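ARO (armadillo repeats only protein) (Plasmodium falciparum Santa Lucia, PDB 5EWP) probably serves as an armadillo-repeat scaffold in the translocation of rhoptries and their attachment to the apical pole of the parasite. Local coordinates at residues Val103-Val115 and Ile141-Asn154. Sequence-based numbering, arbitrary orientation.
Sequences VHAAVVALSFLSV and IDGMKAACAQTCRN
Helices 100-113 and 142-156 lie side by side in the armadillo fold of this protein, and their contact runs from Val103, His104, Ile141 and Met144 at one end, past Val107 in the middle, to Ser114 and Asn154 at the other. The N-to-C directions of segments 103-113 and 142-154 differ by 37°, so the helices run roughly the same way. The gap is narrowest at Ser111 and Thr151, whose CA atoms are 5.1 Å apart, against 7.3 Å for those of His104 and Met144. The wide end is filled by Met144. Its CG stands opposite the backbone N (chi1 175°) and the chain bends at the next torsion, which brings SD to 3.7 Å from Val107 CG2 and sets CE 4.0 Å from Val103 CG1. The other Val107 branch, CG1, sits over the notch between Ala147 CB and Cys148 SG, 3.9 Å from each. His104 CD2 lies 4.0 Å from Met144 SD, and CE1 comes near Ile141 CD1, both oblique to the ring, while ND1 is hydrogen-bonded to Ala53 N and Trp51 packs edge-to-face with the imidazole.

At the narrowest point, Thr151 OG1 reaches within 3.2 Å of Ser111 CA yet gives its proton to Ala147 O, the acceptor also of Thr151 N, from the other face of that carbonyl. The hydroxyl of Ser111 likewise bonds within its own helix, to Val108 O. Just past it, Asn154 ND2 donates to Ser114 OG at 3.0 Å, nearly straight (172°) and in the amide plane. That hydroxyl in turn donates to Ser111 O.

Sulfur and branched carbons thus fill the wide end, small residues with internally bonded hydroxyls permit close approach, and the Ser114 bond, with Arg153 NH1 on OD1, satisfies the buried Asn154 amide at both ends and holds its rotation.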
loop_
_atom_site.group_PDB
_atom_site.type_symbol
_atom_site.label_atom_id
_atom_site.label_comp_id
_atom_site.label_asym_id
_atom_site.label_seq_id
_atom_site.Cartn_x
_atom_site.Cartn_y
_atom_site.Cartn_z
ATOM N N VAL A 103 6.936 -0.572 -10.021
ATOM C CA VAL A 103 6.751 -0.332 -8.593
ATOM C C VAL A 103 5.285 -0.018 -8.324
ATOM O O VAL A 103 4.676 -0.590 -7.429
ATOM C CB VAL A 103 7.610 0.810 -8.074
ATOM C CG1 VAL A 103 7.302 1.040 -6.574
ATOM C CG2 VAL A 103 9.087 0.492 -8.289
ATOM N N HIS A 104 4.711 0.896 -9.112
ATOM C CA HIS A 104 3.324 1.286 -8.865
ATOM C C HIS A 104 2.365 0.114 -8.973
ATOM O O HIS A 104 1.479 -0.035 -8.142
ATOM C CB HIS A 104 2.901 2.381 -9.832
ATOM C CG HIS A 104 3.523 3.708 -9.543
ATOM N ND1 HIS A 104 3.362 4.799 -10.371
ATOM C CD2 HIS A 104 4.272 4.133 -8.499
ATOM C CE1 HIS A 104 4.017 5.829 -9.867
ATOM N NE2 HIS A 104 4.568 5.455 -8.723
ATOM N N ALA A 105 2.543 -0.712 -9.995
ATOM C CA ALA A 105 1.658 -1.850 -10.197
ATOM C C ALA A 105 1.753 -2.819 -9.020
ATOM O O ALA A 105 0.740 -3.352 -8.570
ATOM C CB ALA A 105 1.989 -2.561 -11.513
ATOM N N ALA A 106 2.970 -3.026 -8.522
ATOM C CA ALA A 106 3.192 -3.896 -7.360
ATOM C C ALA A 106 2.552 -3.339 -6.096
ATOM O O ALA A 106 1.959 -4.082 -5.320
ATOM C CB ALA A 106 4.718 -4.117 -7.133
ATOM N N VAL A 107 2.674 -2.036 -5.879
ATOM C CA VAL A 107 2.025 -1.408 -4.737
ATOM C C VAL A 107 0.504 -1.543 -4.823
ATOM O O VAL A 107 -0.144 -1.925 -3.846
ATOM C CB VAL A 107 2.411 0.087 -4.633
ATOM C CG1 VAL A 107 1.485 0.821 -3.673
ATOM C CG2 VAL A 107 3.866 0.216 -4.188
ATOM N N VAL A 108 -0.068 -1.243 -5.989
ATOM C CA VAL A 108 -1.515 -1.402 -6.151
ATOM C C VAL A 108 -1.950 -2.856 -5.887
ATOM O O VAL A 108 -2.899 -3.090 -5.117
ATOM C CB VAL A 108 -1.977 -0.967 -7.555
ATOM C CG1 VAL A 108 -3.463 -1.312 -7.757
ATOM C CG2 VAL A 108 -1.718 0.534 -7.740
ATOM N N ALA A 109 -1.248 -3.823 -6.481
ATOM C CA ALA A 109 -1.595 -5.245 -6.277
ATOM C C ALA A 109 -1.525 -5.625 -4.805
ATOM O O ALA A 109 -2.455 -6.230 -4.267
ATOM C CB ALA A 109 -0.676 -6.169 -7.077
ATOM N N LEU A 110 -0.416 -5.284 -4.167
ATOM C CA LEU A 110 -0.222 -5.656 -2.759
ATOM C C LEU A 110 -1.241 -4.977 -1.861
ATOM O O LEU A 110 -1.700 -5.567 -0.882
ATOM C CB LEU A 110 1.206 -5.322 -2.306
ATOM C CG LEU A 110 2.292 -6.217 -2.924
ATOM C CD1 LEU A 110 3.656 -5.624 -2.685
ATOM C CD2 LEU A 110 2.242 -7.639 -2.339
ATOM N N SER A 111 -1.620 -3.744 -2.182
ATOM C CA SER A 111 -2.582 -3.062 -1.324
ATOM C C SER A 111 -3.935 -3.769 -1.374
ATOM O O SER A 111 -4.558 -3.968 -0.335
ATOM C CB SER A 111 -2.723 -1.584 -1.702
ATOM O OG SER A 111 -3.276 -1.420 -2.991
ATOM N N PHE A 112 -4.384 -4.185 -2.559
ATOM C CA PHE A 112 -5.623 -4.964 -2.636
ATOM C C PHE A 112 -5.493 -6.352 -2.010
ATOM O O PHE A 112 -6.439 -6.852 -1.395
ATOM C CB PHE A 112 -6.087 -5.118 -4.079
ATOM C CG PHE A 112 -6.743 -3.882 -4.621
ATOM C CD1 PHE A 112 -7.917 -3.402 -4.048
ATOM C CD2 PHE A 112 -6.190 -3.201 -5.686
ATOM C CE1 PHE A 112 -8.525 -2.253 -4.536
ATOM C CE2 PHE A 112 -6.799 -2.055 -6.190
ATOM C CZ PHE A 112 -7.961 -1.582 -5.605
ATOM N N LEU A 113 -4.340 -6.986 -2.193
ATOM C CA LEU A 113 -4.140 -8.330 -1.655
ATOM C C LEU A 113 -4.140 -8.323 -0.135
ATOM O O LEU A 113 -4.389 -9.361 0.499
ATOM C CB LEU A 113 -2.832 -8.931 -2.169
ATOM C CG LEU A 113 -2.836 -9.310 -3.656
ATOM C CD1 LEU A 113 -1.422 -9.620 -4.046
ATOM C CD2 LEU A 113 -3.733 -10.517 -3.868
ATOM N N SER A 114 -3.850 -7.166 0.447
ATOM C CA SER A 114 -3.760 -7.067 1.913
ATOM C C SER A 114 -5.125 -6.848 2.558
ATOM O O SER A 114 -5.244 -6.866 3.787
ATOM C CB SER A 114 -2.814 -5.944 2.332
ATOM O OG SER A 114 -3.398 -4.663 2.126
ATOM N N VAL A 115 -6.145 -6.631 1.735
ATOM C CA VAL A 115 -7.477 -6.338 2.254
ATOM C C VAL A 115 -8.259 -7.622 2.498
ATOM O O VAL A 115 -8.436 -8.445 1.598
ATOM C CB VAL A 115 -8.279 -5.427 1.313
ATOM C CG1 VAL A 115 -9.682 -5.202 1.875
ATOM C CG2 VAL A 115 -7.560 -4.096 1.150
ATOM N N ILE A 141 3.411 11.259 -4.507
ATOM C CA ILE A 141 2.153 10.928 -5.148
ATOM C C ILE A 141 1.228 10.432 -4.061
ATOM O O ILE A 141 1.513 9.426 -3.424
ATOM C CB ILE A 141 2.316 9.857 -6.250
ATOM C CG1 ILE A 141 3.273 10.334 -7.344
ATOM C CG2 ILE A 141 0.965 9.480 -6.831
ATOM C CD1 ILE A 141 3.559 9.278 -8.391
ATOM N N ASP A 142 0.125 11.145 -3.846
ATOM C CA ASP A 142 -0.756 10.842 -2.722
ATOM C C ASP A 142 -1.311 9.417 -2.762
ATOM O O ASP A 142 -1.422 8.767 -1.726
ATOM C CB ASP A 142 -1.904 11.852 -2.657
ATOM C CG ASP A 142 -2.745 11.693 -1.397
ATOM O OD1 ASP A 142 -2.169 11.668 -0.282
ATOM O OD2 ASP A 142 -3.986 11.611 -1.520
ATOM N N GLY A 143 -1.665 8.928 -3.949
ATOM C CA GLY A 143 -2.228 7.587 -4.056
ATOM C C GLY A 143 -1.241 6.525 -3.609
ATOM O O GLY A 143 -1.591 5.557 -2.939
ATOM N N MET A 144 0.006 6.721 -4.005
ATOM C CA MET A 144 1.120 5.857 -3.634
ATOM C C MET A 144 1.357 5.862 -2.117
ATOM O O MET A 144 1.402 4.815 -1.481
ATOM C CB MET A 144 2.364 6.331 -4.385
ATOM C CG MET A 144 3.659 5.637 -4.039
ATOM S SD MET A 144 3.760 3.935 -4.567
ATOM C CE MET A 144 5.473 3.608 -4.113
ATOM N N LYS A 145 1.493 7.044 -1.526
ATOM C CA LYS A 145 1.806 7.090 -0.099
ATOM C C LYS A 145 0.651 6.541 0.739
ATOM O O LYS A 145 0.883 5.852 1.729
ATOM C CB LYS A 145 2.177 8.516 0.338
ATOM C CG LYS A 145 1.052 9.534 0.290
ATOM C CD LYS A 145 1.592 10.980 0.234
ATOM C CE LYS A 145 2.878 11.141 1.006
ATOM N NZ LYS A 145 3.292 12.567 1.099
ATOM N N ALA A 146 -0.585 6.796 0.322
ATOM C CA ALA A 146 -1.741 6.301 1.058
ATOM C C ALA A 146 -1.886 4.784 0.953
ATOM O O ALA A 146 -2.204 4.128 1.943
ATOM C CB ALA A 146 -3.006 6.974 0.567
ATOM N N ALA A 147 -1.658 4.237 -0.243
ATOM C CA ALA A 147 -1.741 2.795 -0.462
ATOM C C ALA A 147 -0.660 2.061 0.325
ATOM O O ALA A 147 -0.914 0.996 0.903
ATOM C CB ALA A 147 -1.631 2.464 -1.952
ATOM N N CYS A 148 0.549 2.616 0.340
ATOM C CA CYS A 148 1.629 2.001 1.100
ATOM C C CYS A 148 1.319 2.016 2.599
ATOM O O CYS A 148 1.509 1.013 3.285
ATOM C CB CYS A 148 2.945 2.715 0.833
ATOM S SG CYS A 148 3.647 2.314 -0.800
ATOM N N ALA A 149 0.802 3.140 3.086
ATOM C CA ALA A 149 0.450 3.269 4.501
ATOM C C ALA A 149 -0.634 2.269 4.893
ATOM O O ALA A 149 -0.538 1.629 5.944
ATOM C CB ALA A 149 0.002 4.692 4.817
ATOM N N GLN A 150 -1.653 2.132 4.047
ATOM C CA GLN A 150 -2.750 1.190 4.310
ATOM C C GLN A 150 -2.244 -0.246 4.353
ATOM O O GLN A 150 -2.653 -1.019 5.200
ATOM C CB GLN A 150 -3.848 1.313 3.252
ATOM C CG GLN A 150 -5.073 0.422 3.520
ATOM C CD GLN A 150 -5.867 0.870 4.735
ATOM O OE1 GLN A 150 -6.093 0.097 5.683
ATOM N NE2 GLN A 150 -6.307 2.118 4.711
ATOM N N THR A 151 -1.376 -0.608 3.417
ATOM C CA THR A 151 -0.847 -1.968 3.367
ATOM C C THR A 151 0.005 -2.266 4.594
ATOM O O THR A 151 -0.101 -3.340 5.197
ATOM C CB THR A 151 -0.032 -2.182 2.075
ATOM O OG1 THR A 151 -0.849 -1.773 0.982
ATOM C CG2 THR A 151 0.304 -3.656 1.884
ATOM N N CYS A 152 0.847 -1.311 4.971
ATOM C CA CYS A 152 1.612 -1.442 6.220
ATOM C C CYS A 152 0.703 -1.705 7.402
ATOM O O CYS A 152 0.982 -2.575 8.226
ATOM C CB CYS A 152 2.427 -0.193 6.507
ATOM S SG CYS A 152 3.852 -0.039 5.412
ATOM N N ARG A 153 -0.372 -0.929 7.501
ATOM C CA ARG A 153 -1.299 -1.080 8.621
ATOM C C ARG A 153 -1.983 -2.438 8.578
ATOM O O ARG A 153 -2.129 -3.104 9.616
ATOM C CB ARG A 153 -2.331 0.041 8.627
ATOM C CG ARG A 153 -3.438 -0.119 9.692
ATOM C CD ARG A 153 -4.669 -0.804 9.119
ATOM N NE ARG A 153 -5.666 -1.086 10.152
ATOM C CZ ARG A 153 -6.641 -1.973 10.012
ATOM N NH1 ARG A 153 -6.740 -2.669 8.893
ATOM N NH2 ARG A 153 -7.517 -2.166 10.991
ATOM N N ASN A 154 -2.413 -2.846 7.386
ATOM C CA ASN A 154 -3.107 -4.135 7.261
ATOM C C ASN A 154 -2.212 -5.276 7.712
ATOM O O ASN A 154 -2.689 -6.271 8.281
ATOM C CB ASN A 154 -3.603 -4.352 5.822
ATOM C CG ASN A 154 -4.783 -3.433 5.464
ATOM O OD1 ASN A 154 -5.394 -2.827 6.339
ATOM N ND2 ASN A 154 -5.113 -3.353 4.181
#